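Halotolerant alpha-type carbonic anhydrase (dCA II) (Dunaliella salina, PDB 1Y7W) catalyses the reversible hydration of carbon dioxide to bicarbonate at a zinc centre, as an alpha-type carbonic anhydrase that tolerates high salt. Local coordinates at residues Leu166-Ile171 / Val240-Phe245. Residues are numbered along the deposited sequence; the frame is centred on the assembly and turned at random.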
loop_
_atom_site.group_PDB
_atom_site.type_symbol
_atom_site.label_atom_id
_atom_site.label_comp_id
_atom_site.label_asym_id
_atom_site.label_seq_id
_atom_site.Cartn_x
_atom_site.Cartn_y
_atom_site.Cartn_z
ATOM N N LEU A 166 -6.098 -10.979 -2.652
ATOM C CA LEU A 166 -5.537 -9.671 -2.964
ATOM C C LEU A 166 -4.021 -9.757 -3.213
ATOM O O LEU A 166 -3.369 -10.715 -2.786
ATOM C CB LEU A 166 -5.769 -8.666 -1.800
ATOM C CG LEU A 166 -7.227 -8.455 -1.364
ATOM C CD1 LEU A 166 -7.294 -7.394 -0.245
ATOM C CD2 LEU A 166 -8.014 -7.956 -2.628
ATOM N N ALA A 167 -3.469 -8.776 -3.933
ATOM C CA ALA A 167 -2.003 -8.712 -4.116
ATOM C C ALA A 167 -1.672 -7.267 -3.832
ATOM O O ALA A 167 -2.323 -6.369 -4.404
ATOM C CB ALA A 167 -1.618 -9.047 -5.547
ATOM N N VAL A 168 -0.709 -7.005 -2.942
ATOM C CA VAL A 168 -0.392 -5.614 -2.657
ATOM C C VAL A 168 1.100 -5.357 -2.923
ATOM O O VAL A 168 1.975 -6.198 -2.590
ATOM C CB VAL A 168 -0.784 -5.218 -1.192
ATOM C CG1 VAL A 168 -0.307 -3.727 -0.875
ATOM C CG2 VAL A 168 -2.325 -5.373 -1.023
ATOM N N ILE A 169 1.365 -4.198 -3.515
ATOM C CA ILE A 169 2.716 -3.801 -3.826
ATOM C C ILE A 169 3.078 -2.729 -2.823
ATOM O O ILE A 169 2.324 -1.783 -2.642
ATOM C CB ILE A 169 2.796 -3.268 -5.253
ATOM C CG1 ILE A 169 2.713 -4.496 -6.194
ATOM C CG2 ILE A 169 4.080 -2.514 -5.484
ATOM C CD1 ILE A 169 2.511 -4.193 -7.693
ATOM N N GLY A 170 4.216 -2.891 -2.162
ATOM C CA GLY A 170 4.587 -1.915 -1.142
ATOM C C GLY A 170 5.818 -1.203 -1.648
ATOM O O GLY A 170 6.747 -1.887 -2.051
ATOM N N ILE A 171 5.819 0.129 -1.625
ATOM C CA ILE A 171 6.935 0.933 -2.111
ATOM C C ILE A 171 7.361 1.912 -1.016
ATOM O O ILE A 171 6.531 2.632 -0.497
ATOM C CB ILE A 171 6.505 1.712 -3.370
ATOM C CG1 ILE A 171 6.271 0.681 -4.511
ATOM C CG2 ILE A 171 7.619 2.724 -3.840
ATOM C CD1 ILE A 171 5.408 1.223 -5.695
ATOM N N VAL A 240 -3.679 -11.700 1.492
ATOM C CA VAL A 240 -2.798 -10.833 0.700
ATOM C C VAL A 240 -1.460 -11.401 0.291
ATOM O O VAL A 240 -0.695 -11.850 1.144
ATOM C CB VAL A 240 -2.446 -9.515 1.456
ATOM C CG1 VAL A 240 -1.466 -8.665 0.605
ATOM C CG2 VAL A 240 -3.699 -8.725 1.737
ATOM N N LYS A 241 -1.157 -11.375 -1.014
ATOM C CA LYS A 241 0.180 -11.776 -1.463
ATOM C C LYS A 241 0.946 -10.420 -1.456
ATOM O O LYS A 241 0.598 -9.489 -2.206
ATOM C CB LYS A 241 0.147 -12.333 -2.885
ATOM C CG LYS A 241 -0.660 -13.597 -3.001
ATOM C CD LYS A 241 -0.299 -14.644 -1.955
ATOM C CE LYS A 241 -0.987 -15.953 -2.288
ATOM N NZ LYS A 241 -0.615 -16.958 -1.216
ATOM N N TRP A 242 1.967 -10.313 -0.599
ATOM C CA TRP A 242 2.705 -9.072 -0.474
ATOM C C TRP A 242 3.923 -9.033 -1.399
ATOM O O TRP A 242 4.588 -10.062 -1.625
ATOM C CB TRP A 242 3.166 -8.859 1.015
ATOM C CG TRP A 242 2.081 -8.233 1.861
ATOM C CD1 TRP A 242 1.168 -8.870 2.685
ATOM C CD2 TRP A 242 1.775 -6.863 1.905
ATOM N NE1 TRP A 242 0.317 -7.951 3.252
ATOM C CE2 TRP A 242 0.675 -6.703 2.784
ATOM C CE3 TRP A 242 2.329 -5.733 1.283
ATOM C CZ2 TRP A 242 0.118 -5.448 3.067
ATOM C CZ3 TRP A 242 1.794 -4.491 1.560
ATOM C CH2 TRP A 242 0.681 -4.356 2.457
ATOM N N HIS A 243 4.207 -7.845 -1.926
ATOM C CA HIS A 243 5.379 -7.639 -2.788
ATOM C C HIS A 243 5.984 -6.314 -2.277
ATOM O O HIS A 243 5.533 -5.234 -2.641
ATOM C CB HIS A 243 4.972 -7.500 -4.266
ATOM C CG HIS A 243 4.064 -8.585 -4.763
ATOM N ND1 HIS A 243 2.747 -8.702 -4.357
ATOM C CD2 HIS A 243 4.292 -9.625 -5.601
ATOM C CE1 HIS A 243 2.216 -9.781 -4.905
ATOM N NE2 HIS A 243 3.127 -10.360 -5.660
ATOM N N VAL A 244 6.991 -6.392 -1.414
ATOM C CA VAL A 244 7.606 -5.191 -0.864
ATOM C C VAL A 244 8.930 -4.878 -1.586
ATOM O O VAL A 244 9.894 -5.613 -1.427
ATOM C CB VAL A 244 7.842 -5.384 0.644
ATOM C CG1 VAL A 244 8.408 -4.116 1.240
ATOM C CG2 VAL A 244 6.524 -5.728 1.311
ATOM N N PHE A 245 8.940 -3.835 -2.428
ATOM C CA PHE A 245 10.140 -3.445 -3.172
ATOM C C PHE A 245 11.175 -2.930 -2.213
ATOM O O PHE A 245 10.883 -2.095 -1.419
ATOM C CB PHE A 245 9.763 -2.400 -4.221
ATOM C CG PHE A 245 8.991 -3.014 -5.336
ATOM C CD1 PHE A 245 9.620 -3.305 -6.548
ATOM C CD2 PHE A 245 7.683 -3.481 -5.113
ATOM C CE1 PHE A 245 8.962 -4.060 -7.558
ATOM C CE2 PHE A 245 7.000 -4.241 -6.092
ATOM C CZ PHE A 245 7.649 -4.524 -7.329
#
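V168 meets W242 over the indole face: its CB stands 3.9 Å from the centroid of the W242 six-membered ring and 14° off the ring normal, which satisfies a CH-pi contact. Its CG1, anti to the backbone N (chi1 175°), reaches W242 CZ3 at 3.3 Å, while V240 CG1 rests near the rim of the same face and touches V168 CG2 at 3.8 Å. On the face that carries A167, I169, K241 and H243, I169 CG2 approaches F245 CE2 at 3.4 Å and H243 CE1 comes within 4.0 Å of A167 CB. V168 O takes two donors from H243: the backbone N at 2.9 Å, and ND1 at 3.2 Å, which comes from above the carbonyl plane, although the oxygen lies in the imidazole plane, at the ring's edge. That second bond helps to hold the ring's rotation; a leucine here could offer no N-H to V168 O and would probably leave that oxygen with one fewer donor. Parallel pairing sets these positions, with G170 N to H243 O and F245 N to G170 O continuing the ladder between segments whose axes are inclined at 20°. Outside the pair, Y227 stacks on W242, S230 O accepts from its NE1, and H150, a zinc ligand, meets it edge to face. The W242 side chain lies about 5 Å from the zinc ion, so the V168-W242 contact probably gives the metal site an apolar flank, while, on the other face, the H243 side chain adds a second donor to the buried V168 O.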